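Local coordinates for Non-structural protein 3 (Porcine deltacoronavirus, PDB 6LN0), which is a multidomain viral protein whose macro domain probably binds ADP-ribose and whose papain-like domain probably acts as a cysteine protease, carrying a four-cysteine zinc site, at residues I49-C61 with D74-H88. Residues are numbered along the deposited sequence; the frame is centred on the assembly and turned at random.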
loop_
_atom_site.group_PDB
_atom_site.type_symbol
_atom_site.label_atom_id
_atom_site.label_comp_id
_atom_site.label_asym_id
_atom_site.label_seq_id
_atom_site.Cartn_x
_atom_site.Cartn_y
_atom_site.Cartn_z
ATOM N N ILE A 49 7.237 13.709 46.306
ATOM C CA ILE A 49 7.917 14.947 45.951
ATOM C C ILE A 49 8.169 15.770 47.202
ATOM O O ILE A 49 9.256 16.324 47.391
ATOM C CB ILE A 49 7.086 15.729 44.907
ATOM C CG1 ILE A 49 7.025 14.969 43.582
ATOM C CG2 ILE A 49 7.671 17.122 44.677
ATOM C CD1 ILE A 49 5.902 15.446 42.624
ATOM N N ALA A 50 7.159 15.849 48.066
ATOM C CA ALA A 50 7.270 16.588 49.313
ATOM C C ALA A 50 8.432 16.086 50.162
ATOM O O ALA A 50 9.199 16.889 50.708
ATOM C CB ALA A 50 5.953 16.497 50.084
ATOM N N LYS A 51 8.598 14.769 50.285
ATOM C CA LYS A 51 9.731 14.263 51.054
ATOM C C LYS A 51 10.994 14.168 50.215
ATOM O O LYS A 51 11.830 13.279 50.427
ATOM C CB LYS A 51 9.383 12.930 51.733
ATOM C CG LYS A 51 9.125 11.752 50.831
ATOM C CD LYS A 51 9.460 10.441 51.539
ATOM C CE LYS A 51 10.958 10.314 51.749
ATOM N NZ LYS A 51 11.744 10.759 50.554
ATOM N N LEU A 52 11.129 15.067 49.259
ATOM C CA LEU A 52 12.301 15.148 48.408
ATOM C C LEU A 52 12.735 16.604 48.357
ATOM O O LEU A 52 13.922 16.920 48.220
ATOM C CB LEU A 52 11.988 14.625 47.007
ATOM C CG LEU A 52 12.742 13.402 46.486
ATOM C CD1 LEU A 52 12.536 13.251 44.987
ATOM C CD2 LEU A 52 14.217 13.496 46.800
ATOM N N ALA A 53 11.751 17.486 48.458
ATOM C CA ALA A 53 11.971 18.916 48.458
ATOM C C ALA A 53 12.265 19.446 49.850
ATOM O O ALA A 53 12.892 20.504 49.979
ATOM C CB ALA A 53 10.744 19.622 47.879
ATOM N N GLY A 54 11.809 18.742 50.884
ATOM C CA GLY A 54 12.166 19.054 52.239
ATOM C C GLY A 54 11.000 19.602 53.025
ATOM O O GLY A 54 9.881 19.742 52.518
ATOM N N PRO A 55 11.252 19.924 54.297
ATOM C CA PRO A 55 10.175 20.401 55.168
ATOM C C PRO A 55 9.856 21.869 54.957
ATOM O O PRO A 55 8.693 22.271 55.067
ATOM C CB PRO A 55 10.717 20.134 56.578
ATOM C CG PRO A 55 12.187 20.059 56.416
ATOM C CD PRO A 55 12.473 19.567 55.041
ATOM N N LYS A 56 10.869 22.685 54.658
ATOM C CA LYS A 56 10.582 24.076 54.316
ATOM C C LYS A 56 9.715 24.157 53.061
ATOM O O LYS A 56 8.867 25.052 52.937
ATOM C CB LYS A 56 11.886 24.868 54.147
ATOM C CG LYS A 56 12.695 25.070 55.453
ATOM C CD LYS A 56 12.217 26.305 56.246
ATOM C CE LYS A 56 12.908 26.448 57.606
ATOM N NZ LYS A 56 11.936 26.428 58.748
ATOM N N TYR A 57 9.876 23.209 52.140
ATOM C CA TYR A 57 8.945 23.125 51.015
ATOM C C TYR A 57 7.511 22.958 51.509
ATOM O O TYR A 57 6.611 23.708 51.107
ATOM C CB TYR A 57 9.355 21.984 50.081
ATOM C CG TYR A 57 8.267 21.522 49.141
ATOM C CD1 TYR A 57 8.031 22.180 47.937
ATOM C CD2 TYR A 57 7.480 20.423 49.448
ATOM C CE1 TYR A 57 7.036 21.766 47.088
ATOM C CE2 TYR A 57 6.477 20.002 48.599
ATOM C CZ TYR A 57 6.263 20.673 47.427
ATOM O OH TYR A 57 5.267 20.242 46.595
ATOM N N GLN A 58 7.289 22.013 52.435
ATOM C CA GLN A 58 5.928 21.764 52.909
ATOM C C GLN A 58 5.347 22.955 53.667
ATOM O O GLN A 58 4.127 23.194 53.595
ATOM C CB GLN A 58 5.887 20.511 53.782
ATOM C CG GLN A 58 4.470 20.116 54.196
ATOM C CD GLN A 58 3.544 20.001 53.005
ATOM O OE1 GLN A 58 3.780 19.192 52.096
ATOM N NE2 GLN A 58 2.488 20.819 52.990
ATOM N N GLU A 59 6.185 23.708 54.398
ATOM C CA GLU A 59 5.674 24.869 55.130
ATOM C C GLU A 59 5.230 25.968 54.176
ATOM O O GLU A 59 4.201 26.619 54.400
ATOM C CB GLU A 59 6.731 25.424 56.101
ATOM C CG GLU A 59 7.587 24.361 56.774
ATOM C CD GLU A 59 8.571 24.908 57.815
ATOM O OE1 GLU A 59 8.890 24.157 58.778
ATOM O OE2 GLU A 59 9.043 26.061 57.666
ATOM N N TYR A 60 6.006 26.209 53.115
ATOM C CA TYR A 60 5.599 27.229 52.157
ATOM C C TYR A 60 4.288 26.841 51.478
ATOM O O TYR A 60 3.425 27.695 51.255
ATOM C CB TYR A 60 6.714 27.486 51.132
ATOM C CG TYR A 60 6.253 28.429 50.053
ATOM C CD1 TYR A 60 5.918 29.746 50.352
ATOM C CD2 TYR A 60 6.086 27.986 48.745
ATOM C CE1 TYR A 60 5.456 30.604 49.376
ATOM C CE2 TYR A 60 5.629 28.834 47.747
ATOM C CZ TYR A 60 5.319 30.139 48.060
ATOM O OH TYR A 60 4.861 30.970 47.057
ATOM N N CYS A 61 4.086 25.548 51.205
ATOM C CA CYS A 61 2.801 25.121 50.640
ATOM C C CYS A 61 1.637 25.440 51.574
ATOM O O CYS A 61 0.555 25.842 51.111
ATOM C CB CYS A 61 2.820 23.625 50.309
ATOM S SG CYS A 61 3.936 23.175 48.963
ATOM N N ASP A 74 9.698 26.909 43.862
ATOM C CA ASP A 74 11.090 26.499 43.840
ATOM C C ASP A 74 11.190 25.028 44.237
ATOM O O ASP A 74 10.270 24.454 44.803
ATOM C CB ASP A 74 11.896 27.392 44.789
ATOM C CG ASP A 74 13.389 27.256 44.609
ATOM O OD1 ASP A 74 13.941 26.207 44.981
ATOM O OD2 ASP A 74 14.028 28.208 44.118
ATOM N N SER A 75 12.318 24.400 43.928
ATOM C CA SER A 75 12.472 22.983 44.248
ATOM C C SER A 75 13.150 22.713 45.591
ATOM O O SER A 75 13.339 21.540 45.939
ATOM C CB SER A 75 13.258 22.298 43.153
ATOM O OG SER A 75 14.430 23.039 42.917
ATOM N N PHE A 76 13.550 23.752 46.331
ATOM C CA PHE A 76 14.120 23.596 47.662
ATOM C C PHE A 76 15.194 22.516 47.713
ATOM O O PHE A 76 16.194 22.605 46.995
ATOM C CB PHE A 76 13.015 23.308 48.673
ATOM C CG PHE A 76 12.062 24.453 48.865
ATOM C CD1 PHE A 76 11.058 24.696 47.951
ATOM C CD2 PHE A 76 12.184 25.304 49.958
ATOM C CE1 PHE A 76 10.187 25.749 48.117
ATOM C CE2 PHE A 76 11.306 26.360 50.142
ATOM C CZ PHE A 76 10.309 26.592 49.210
ATOM N N ASP A 77 15.001 21.494 48.555
ATOM C CA ASP A 77 16.037 20.477 48.724
ATOM C C ASP A 77 16.295 19.706 47.439
ATOM O O ASP A 77 17.443 19.332 47.168
ATOM C CB ASP A 77 15.666 19.515 49.850
ATOM C CG ASP A 77 16.189 19.973 51.214
ATOM O OD1 ASP A 77 17.422 19.890 51.420
ATOM O OD2 ASP A 77 15.376 20.405 52.081
ATOM N N ALA A 78 15.258 19.484 46.621
ATOM C CA ALA A 78 15.416 18.702 45.401
ATOM C C ALA A 78 16.263 19.394 44.346
ATOM O O ALA A 78 16.581 18.764 43.330
ATOM C CB ALA A 78 14.053 18.370 44.798
ATOM N N LYS A 79 16.628 20.663 44.552
ATOM C CA LYS A 79 17.516 21.333 43.604
ATOM C C LYS A 79 18.824 20.559 43.423
ATOM O O LYS A 79 19.363 20.507 42.312
ATOM C CB LYS A 79 17.782 22.778 44.063
ATOM C CG LYS A 79 18.495 23.664 43.024
ATOM C CD LYS A 79 18.050 25.116 43.125
ATOM C CE LYS A 79 16.944 25.443 42.105
ATOM N NZ LYS A 79 15.999 26.451 42.680
ATOM N N LYS A 80 19.334 19.927 44.502
ATOM C CA LYS A 80 20.547 19.108 44.408
ATOM C C LYS A 80 20.451 18.082 43.290
ATOM O O LYS A 80 21.467 17.704 42.699
ATOM C CB LYS A 80 20.842 18.347 45.723
ATOM C CG LYS A 80 20.474 19.006 47.060
ATOM C CD LYS A 80 20.410 17.955 48.190
ATOM C CE LYS A 80 19.699 18.476 49.452
ATOM N NZ LYS A 80 19.609 17.465 50.575
ATOM N N LEU A 81 19.244 17.610 43.000
ATOM C CA LEU A 81 19.053 16.515 42.066
ATOM C C LEU A 81 18.921 16.965 40.618
ATOM O O LEU A 81 19.006 16.118 39.722
ATOM C CB LEU A 81 17.824 15.696 42.475
ATOM C CG LEU A 81 18.064 14.935 43.788
ATOM C CD1 LEU A 81 16.891 15.075 44.749
ATOM C CD2 LEU A 81 18.398 13.464 43.532
ATOM N N GLY A 82 18.755 18.264 40.365
ATOM C CA GLY A 82 18.541 18.786 39.028
ATOM C C GLY A 82 17.146 19.315 38.763
ATOM O O GLY A 82 16.820 19.587 37.604
ATOM N N VAL A 83 16.317 19.461 39.794
ATOM C CA VAL A 83 14.952 19.955 39.661
ATOM C C VAL A 83 14.984 21.473 39.809
ATOM O O VAL A 83 15.277 21.995 40.892
ATOM C CB VAL A 83 14.023 19.315 40.698
ATOM C CG1 VAL A 83 12.619 19.847 40.553
ATOM C CG2 VAL A 83 14.035 17.817 40.551
ATOM N N ALA A 84 14.688 22.184 38.712
ATOM C CA ALA A 84 14.708 23.640 38.758
ATOM C C ALA A 84 13.525 24.181 39.537
ATOM O O ALA A 84 13.653 25.184 40.242
ATOM C CB ALA A 84 14.719 24.229 37.349
ATOM N N CYS A 85 12.364 23.542 39.415
ATOM C CA CYS A 85 11.185 24.002 40.133
ATOM C C CYS A 85 10.127 22.905 40.117
ATOM O O CYS A 85 10.270 21.880 39.445
ATOM C CB CYS A 85 10.647 25.292 39.522
ATOM S SG CYS A 85 10.183 25.075 37.794
ATOM N N ILE A 86 9.054 23.150 40.871
ATOM C CA ILE A 86 7.960 22.211 41.072
ATOM C C ILE A 86 6.669 22.898 40.662
ATOM O O ILE A 86 6.382 24.007 41.114
ATOM C CB ILE A 86 7.883 21.735 42.535
ATOM C CG1 ILE A 86 9.083 20.851 42.861
ATOM C CG2 ILE A 86 6.583 20.978 42.819
ATOM C CD1 ILE A 86 9.370 20.718 44.350
ATOM N N LEU A 87 5.890 22.236 39.819
ATOM C CA LEU A 87 4.644 22.786 39.316
ATOM C C LEU A 87 3.496 21.959 39.880
ATOM O O LEU A 87 3.542 20.726 39.833
ATOM C CB LEU A 87 4.657 22.779 37.781
ATOM C CG LEU A 87 3.458 23.245 36.964
ATOM C CD1 LEU A 87 2.980 24.595 37.416
ATOM C CD2 LEU A 87 3.817 23.259 35.461
ATOM N N HIS A 88 2.491 22.627 40.428
ATOM C CA HIS A 88 1.390 21.962 41.112
ATOM C C HIS A 88 0.128 22.126 40.293
ATOM O O HIS A 88 -0.241 23.252 39.952
ATOM C CB HIS A 88 1.139 22.539 42.516
ATOM C CG HIS A 88 2.336 22.502 43.405
ATOM N ND1 HIS A 88 3.407 23.353 43.241
ATOM C CD2 HIS A 88 2.639 21.710 44.463
ATOM C CE1 HIS A 88 4.317 23.090 44.168
ATOM N NE2 HIS A 88 3.880 22.092 44.916
#
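Ala-53 and Asp-77 bring the two backbones to 4.4 Å between their CA atoms, whereas helix 55-61 and strand 83-88 run 12.6 Å apart at closest approach, at 36° to each other. The bond that pins this near point is short: Asp-77 N donates to Ala-53 O at 2.7 Å. Here the chain turns from helix 44-53 into helix 55-64, with Gly-54 as N-cap of the second; its positive phi, together with the carboxylate of Asp-77 beside its CA, suits a residue without a side chain.

Phe-76 lies flat against the start of that second helix. Tyr-57 CA sits over the centre of its ring, 3.8 Å from the centroid, in a CH-pi contact, and the Tyr-57 ring turns an edge toward the same phenyl, with the planes at 73°. These helices pack over strands 29-34, 83-89 and the outermost 71-74 of the six-stranded macro-domain sheet, where 83-89 runs parallel to 29-34 and antiparallel to 71-74. From strand 83-89, Ile-86 points its side chain at the helices, its CD1 reaching Tyr-57 CE1 at 3.7 Å and also touching Ala-53 CB and Ile-49 CG2.

With CG anti to the backbone N (chi1 162°), the Tyr-57 ring reaches the sheet with its hydroxyl at the edge of the His-88 imidazole. Tyr-57 OH and His-88 NE2 are hydrogen-bonded at 2.9 Å, the two rings meeting rim to rim; His-88 ND1 is bonded to Leu-71 O, so both ring nitrogens are engaged, which should hold the imidazole's rotation. Cys-61 SG lies over one face of the Tyr-57 ring, offset toward its rim. At the other end of the contact, Leu-52 CD2 meets Leu-81 CD1 at 3.7 Å, the side chains crossing nearly at right angles.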